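Local coordinates for protein PROBABLE CHAIN-FATTY-ACID-CoA LIGASE FADD13 (Mycobacterium tuberculosis, PDB 3T5B) that is a probable chain-fatty-acid-CoA ligase of the AMP-binding enzyme family, in the ANL clan, at residues 245-250 with 271-276; 356-361 with 371-376. All coordinates share one frame; numbering follows the deposited sequence.

Interaction 1. Residues 245-250 with 271-276; sequences VCIGGA and DFRYFI
Phe-272 brings the CE1-CZ end of its ring up to the backbone of Gly-248, with CZ 3.4 Å from the glycine N. The fit is close because Gly-248, having no side chain, lets the ring approach the main chain. CG of Phe-272 is anti to the backbone N (chi1 -159°), which carries the ring alongside Val-245, whose CG1 meets the ring edge in its plane, 3.7 Å from CE1. Val-245 and Phe-272 both also pack on Ile-240 of helix 236-242. The backbones pair as parallel neighbours in the mixed eight-stranded sheet, joined by a beta-alpha-beta crossover through helix 252-258. Gly-248 is gripped at both ends: its N donates to Tyr-274 O, and its O accepts from Ile-276 N at 2.7 Å. On the sheet face opposite Phe-275, Ile-247 runs next to Tyr-274 and brings CG1 to 3.4 Å from Tyr-274 CZ, branched aliphatic against flat aromatic. Cys-246, Asp-271 and Arg-273 form the looser, partly exposed side. Its backbone is still firm, Arg-273 N donating to Cys-246 O at 2.7 Å; the side chains pack less closely. Arg-273 NH1 lies 3.6 Å from Cys-246 CB and pairs with Asp-198, while Asp-271 turns its carboxylate to Arg-244.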
loop_
_atom_site.group_PDB
_atom_site.type_symbol
_atom_site.label_atom_id
_atom_site.label_comp_id
_atom_site.label_asym_id
_atom_site.label_seq_id
_atom_site.Cartn_x
_atom_site.Cartn_y
_atom_site.Cartn_z
ATOM N N VAL A 245 -5.374 19.188 -3.035
ATOM C CA VAL A 245 -5.169 18.031 -2.164
ATOM C C VAL A 245 -5.699 18.273 -0.752
ATOM O O VAL A 245 -5.390 19.285 -0.120
ATOM C CB VAL A 245 -3.679 17.675 -2.048
ATOM C CG1 VAL A 245 -3.505 16.475 -1.137
ATOM C CG2 VAL A 245 -3.109 17.395 -3.409
ATOM N N CYS A 246 -6.484 17.320 -0.264
ATOM C CA CYS A 246 -7.086 17.393 1.058
ATOM C C CYS A 246 -6.288 16.586 2.057
ATOM O O CYS A 246 -6.239 16.925 3.234
ATOM C CB CYS A 246 -8.505 16.822 1.027
ATOM S SG CYS A 246 -9.619 17.541 -0.193
ATOM N N ILE A 247 -5.669 15.509 1.579
ATOM C CA ILE A 247 -4.912 14.620 2.445
ATOM C C ILE A 247 -3.610 14.172 1.808
ATOM O O ILE A 247 -3.560 13.894 0.615
ATOM C CB ILE A 247 -5.757 13.368 2.787
ATOM C CG1 ILE A 247 -6.972 13.773 3.611
ATOM C CG2 ILE A 247 -4.927 12.352 3.556
ATOM C CD1 ILE A 247 -8.091 12.732 3.573
ATOM N N GLY A 248 -2.565 14.088 2.622
ATOM C CA GLY A 248 -1.272 13.665 2.126
ATOM C C GLY A 248 -0.553 12.704 3.055
ATOM O O GLY A 248 -0.798 12.679 4.263
ATOM N N GLY A 249 0.339 11.901 2.484
ATOM C CA GLY A 249 1.095 10.945 3.277
ATOM C C GLY A 249 2.562 11.320 3.270
ATOM O O GLY A 249 3.052 11.852 2.274
ATOM N N ALA A 250 3.267 11.048 4.366
ATOM C CA ALA A 250 4.679 11.398 4.451
ATOM C C ALA A 250 5.377 10.930 5.728
ATOM O O ALA A 250 4.736 10.662 6.746
ATOM C CB ALA A 250 4.841 12.914 4.310
ATOM N N ASP A 271 -7.761 23.715 1.282
ATOM C CA ASP A 271 -8.279 22.356 1.123
ATOM C C ASP A 271 -7.486 21.307 1.886
ATOM O O ASP A 271 -8.053 20.296 2.311
ATOM C CB ASP A 271 -8.296 21.939 -0.348
ATOM C CG ASP A 271 -9.194 22.806 -1.189
ATOM O OD1 ASP A 271 -10.377 22.958 -0.831
ATOM O OD2 ASP A 271 -8.718 23.328 -2.219
ATOM N N PHE A 272 -6.181 21.523 2.050
ATOM C CA PHE A 272 -5.373 20.533 2.759
ATOM C C PHE A 272 -5.733 20.432 4.236
ATOM O O PHE A 272 -5.659 21.411 4.973
ATOM C CB PHE A 272 -3.876 20.812 2.633
ATOM C CG PHE A 272 -3.036 19.597 2.904
ATOM C CD1 PHE A 272 -2.895 18.608 1.930
ATOM C CD2 PHE A 272 -2.457 19.396 4.156
ATOM C CE1 PHE A 272 -2.184 17.428 2.202
ATOM C CE2 PHE A 272 -1.749 18.228 4.439
ATOM C CZ PHE A 272 -1.611 17.238 3.459
ATOM N N ARG A 273 -6.093 19.230 4.670
ATOM C CA ARG A 273 -6.509 19.020 6.053
ATOM C C ARG A 273 -5.508 18.372 7.007
ATOM O O ARG A 273 -5.431 18.757 8.174
ATOM C CB ARG A 273 -7.810 18.212 6.068
ATOM C CG ARG A 273 -9.062 19.036 6.291
ATOM C CD ARG A 273 -10.224 18.505 5.468
ATOM N NE ARG A 273 -10.357 17.053 5.568
ATOM C CZ ARG A 273 -10.815 16.291 4.583
ATOM N NH1 ARG A 273 -11.179 16.850 3.435
ATOM N NH2 ARG A 273 -10.898 14.977 4.735
ATOM N N TYR A 274 -4.752 17.391 6.527
ATOM C CA TYR A 274 -3.804 16.709 7.398
ATOM C C TYR A 274 -2.898 15.723 6.677
ATOM O O TYR A 274 -3.208 15.257 5.576
ATOM C CB TYR A 274 -4.553 15.937 8.483
ATOM C CG TYR A 274 -5.465 14.862 7.928
ATOM C CD1 TYR A 274 -6.749 15.167 7.492
ATOM C CD2 TYR A 274 -5.037 13.538 7.837
ATOM C CE1 TYR A 274 -7.589 14.181 6.983
ATOM C CE2 TYR A 274 -5.871 12.542 7.328
ATOM C CZ TYR A 274 -7.142 12.869 6.907
ATOM O OH TYR A 274 -7.979 11.892 6.419
ATOM N N PHE A 275 -1.785 15.400 7.329
ATOM C CA PHE A 275 -0.827 14.450 6.793
ATOM C C PHE A 275 -0.996 13.160 7.576
ATOM O O PHE A 275 -1.341 13.190 8.756
ATOM C CB PHE A 275 0.620 14.933 6.994
ATOM C CG PHE A 275 1.080 15.968 6.000
ATOM C CD1 PHE A 275 0.993 17.327 6.290
ATOM C CD2 PHE A 275 1.634 15.579 4.780
ATOM C CE1 PHE A 275 1.457 18.287 5.373
ATOM C CE2 PHE A 275 2.099 16.530 3.861
ATOM C CZ PHE A 275 2.011 17.883 4.159
ATOM N N ILE A 276 -0.778 12.028 6.915
ATOM C CA ILE A 276 -0.843 10.742 7.593
ATOM C C ILE A 276 0.613 10.301 7.678
ATOM O O ILE A 276 1.261 10.116 6.656
ATOM C CB ILE A 276 -1.628 9.699 6.797
ATOM C CG1 ILE A 276 -3.023 10.232 6.465
ATOM C CG2 ILE A 276 -1.721 8.416 7.616
ATOM C CD1 ILE A 276 -3.901 9.253 5.685
#

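Interaction 2. Residues 356-361 with 371-376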
loop_
_atom_site.group_PDB
_atom_site.type_symbol
_atom_site.label_atom_id
_atom_site.label_comp_id
_atom_site.label_asym_id
_atom_site.label_seq_id
_atom_site.Cartn_x
_atom_site.Cartn_y
_atom_site.Cartn_z
ATOM N N ASP A 356 -8.514 -8.690 10.983
ATOM C CA ASP A 356 -8.664 -9.327 9.693
ATOM C C ASP A 356 -7.766 -8.679 8.646
ATOM O O ASP A 356 -7.826 -9.020 7.468
ATOM C CB ASP A 356 -10.129 -9.296 9.249
ATOM C CG ASP A 356 -11.015 -10.152 10.131
ATOM O OD1 ASP A 356 -10.533 -11.199 10.603
ATOM O OD2 ASP A 356 -12.186 -9.788 10.343
ATOM N N ILE A 357 -6.928 -7.746 9.082
ATOM C CA ILE A 357 -6.009 -7.082 8.173
ATOM C C ILE A 357 -4.732 -7.916 8.074
ATOM O O ILE A 357 -3.906 -7.709 7.190
ATOM C CB ILE A 357 -5.620 -5.674 8.686
ATOM C CG1 ILE A 357 -4.740 -5.803 9.935
ATOM C CG2 ILE A 357 -6.867 -4.867 8.998
ATOM C CD1 ILE A 357 -4.311 -4.494 10.550
ATOM N N LEU A 358 -4.580 -8.863 8.993
ATOM C CA LEU A 358 -3.385 -9.698 9.041
ATOM C C LEU A 358 -3.219 -10.622 7.846
ATOM O O LEU A 358 -4.193 -11.062 7.237
ATOM C CB LEU A 358 -3.368 -10.526 10.337
ATOM C CG LEU A 358 -3.171 -9.753 11.653
ATOM C CD1 LEU A 358 -3.269 -10.715 12.842
ATOM C CD2 LEU A 358 -1.814 -9.032 11.631
ATOM N N LEU A 359 -1.964 -10.904 7.522
ATOM C CA LEU A 359 -1.617 -11.780 6.416
ATOM C C LEU A 359 -2.182 -13.174 6.651
ATOM O O LEU A 359 -2.572 -13.515 7.767
ATOM C CB LEU A 359 -0.087 -11.851 6.275
ATOM C CG LEU A 359 0.854 -12.388 7.379
ATOM C CD1 LEU A 359 0.383 -11.990 8.778
ATOM C CD2 LEU A 359 0.920 -13.877 7.293
ATOM N N LYS A 360 -2.239 -13.970 5.589
ATOM C CA LYS A 360 -2.721 -15.337 5.691
ATOM C C LYS A 360 -1.543 -16.238 6.078
ATOM O O LYS A 360 -1.678 -17.168 6.879
ATOM C CB LYS A 360 -3.280 -15.800 4.348
ATOM C CG LYS A 360 -3.558 -17.292 4.279
ATOM C CD LYS A 360 -3.641 -17.798 2.839
ATOM C CE LYS A 360 -4.909 -17.357 2.136
ATOM N NZ LYS A 360 -5.033 -17.972 0.768
ATOM N N GLU A 361 -0.384 -15.937 5.505
ATOM C CA GLU A 361 0.822 -16.724 5.725
ATOM C C GLU A 361 2.010 -16.061 5.036
ATOM O O GLU A 361 1.852 -15.136 4.228
ATOM C CB GLU A 361 0.643 -18.100 5.090
ATOM C CG GLU A 361 0.334 -17.981 3.598
ATOM C CD GLU A 361 0.153 -19.313 2.901
ATOM O OE1 GLU A 361 -0.509 -20.210 3.467
ATOM O OE2 GLU A 361 0.658 -19.458 1.770
ATOM N N ASP A 371 5.413 -19.510 13.814
ATOM C CA ASP A 371 5.910 -18.709 14.932
ATOM C C ASP A 371 5.281 -17.330 15.018
ATOM O O ASP A 371 5.129 -16.772 16.106
ATOM C CB ASP A 371 7.423 -18.517 14.844
ATOM C CG ASP A 371 8.177 -19.816 14.839
ATOM O OD1 ASP A 371 7.702 -20.795 15.457
ATOM O OD2 ASP A 371 9.260 -19.846 14.224
ATOM N N ALA A 372 4.939 -16.771 13.866
ATOM C CA ALA A 372 4.347 -15.447 13.824
ATOM C C ALA A 372 2.999 -15.399 14.532
ATOM O O ALA A 372 2.624 -14.366 15.087
ATOM C CB ALA A 372 4.192 -15.002 12.385
ATOM N N PHE A 373 2.277 -16.515 14.527
ATOM C CA PHE A 373 0.967 -16.547 15.156
ATOM C C PHE A 373 0.886 -17.252 16.502
ATOM O O PHE A 373 1.517 -18.290 16.726
ATOM C CB PHE A 373 -0.064 -17.150 14.192
ATOM C CG PHE A 373 -0.376 -16.265 13.019
ATOM C CD1 PHE A 373 -0.107 -16.685 11.723
ATOM C CD2 PHE A 373 -0.908 -14.992 13.214
ATOM C CE1 PHE A 373 -0.361 -15.844 10.636
ATOM C CE2 PHE A 373 -1.164 -14.147 12.130
ATOM C CZ PHE A 373 -0.888 -14.574 10.845
ATOM N N ASP A 374 0.104 -16.653 17.396
ATOM C CA ASP A 374 -0.119 -17.184 18.733
ATOM C C ASP A 374 -1.601 -17.040 19.059
ATOM O O ASP A 374 -2.048 -16.002 19.550
ATOM C CB ASP A 374 0.715 -16.430 19.773
ATOM C CG ASP A 374 0.697 -17.113 21.125
ATOM O OD1 ASP A 374 1.301 -16.588 22.086
ATOM O OD2 ASP A 374 0.071 -18.186 21.219
ATOM N N ASN A 375 -2.355 -18.090 18.754
ATOM C CA ASN A 375 -3.787 -18.123 18.997
ATOM C C ASN A 375 -4.505 -16.885 18.494
ATOM O O ASN A 375 -5.124 -16.157 19.270
ATOM C CB ASN A 375 -4.064 -18.307 20.487
ATOM C CG ASN A 375 -3.465 -19.586 21.031
ATOM O OD1 ASN A 375 -2.374 -19.583 21.606
ATOM N ND2 ASN A 375 -4.165 -20.695 20.827
ATOM N N GLY A 376 -4.410 -16.643 17.192
ATOM C CA GLY A 376 -5.087 -15.503 16.603
ATOM C C GLY A 376 -4.334 -14.189 16.625
ATOM O O GLY A 376 -4.677 -13.274 15.877
#
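Phe-373 reaches across to Leu-358 and Leu-359 with the far end of its ring, the main bridge between the two segments. It lies on the short strand 373-374, at one edge of the antiparallel five-stranded sheet and directly after helix 366-372, whereas 356-361 is the loop that leaves strand 350-355 of the same sheet. The closest touch is Leu-359 CD1 to Phe-373 CZ, 3.5 Å. The CD2 methyl of this leucine follows at 4.0 Å from the same CZ, so both branches of its fork meet the ring. Leu-358 comes from another quarter: its CD1 lies at the ring edge, near the plane, 4.1 Å from Phe-373 CE2. A large flat hydrocarbon suits this place, since it can span the gap between backbones that stay well apart, Leu-358 and Gly-376 being nearest at 9.7 Å between their CA atoms.

Further out, Phe-378 of strand 377-380 touches both leucines and Ala-372, tying the loop to the sheet. The loop is also anchored by backbone hydrogen bonds between Leu-359 and Glu-305 and between Lys-360 and Val-175, while the Lys-360 amine is held by Asn-158 and Asp-156. At the turn after the strand, Gly-376 has a positive phi of 87°, a conformation glycine takes readily and one that suits it to the bend; its O lies 4.2 Å from Leu-358 CD1.

In the fold
Interaction 1 joins neighbouring strands of the mixed sheet and is partly buried, whereas interaction 2 is a surface contact between a loop and an edge strand of the antiparallel sheet. They share no element, and their centres lie 31 Å apart on opposite sides of the chain's centre. The chemistry follows the place: 245-250 and 271-276 are held by four backbone hydrogen bonds and side chains on both sheet faces, burying 581 Å², while 356-361 and 371-376 meet through apolar side chains over 173 Å². Aromatic rings serve both, packed against a glycine backbone in interaction 1 and bridging to leucine methyls in interaction 2.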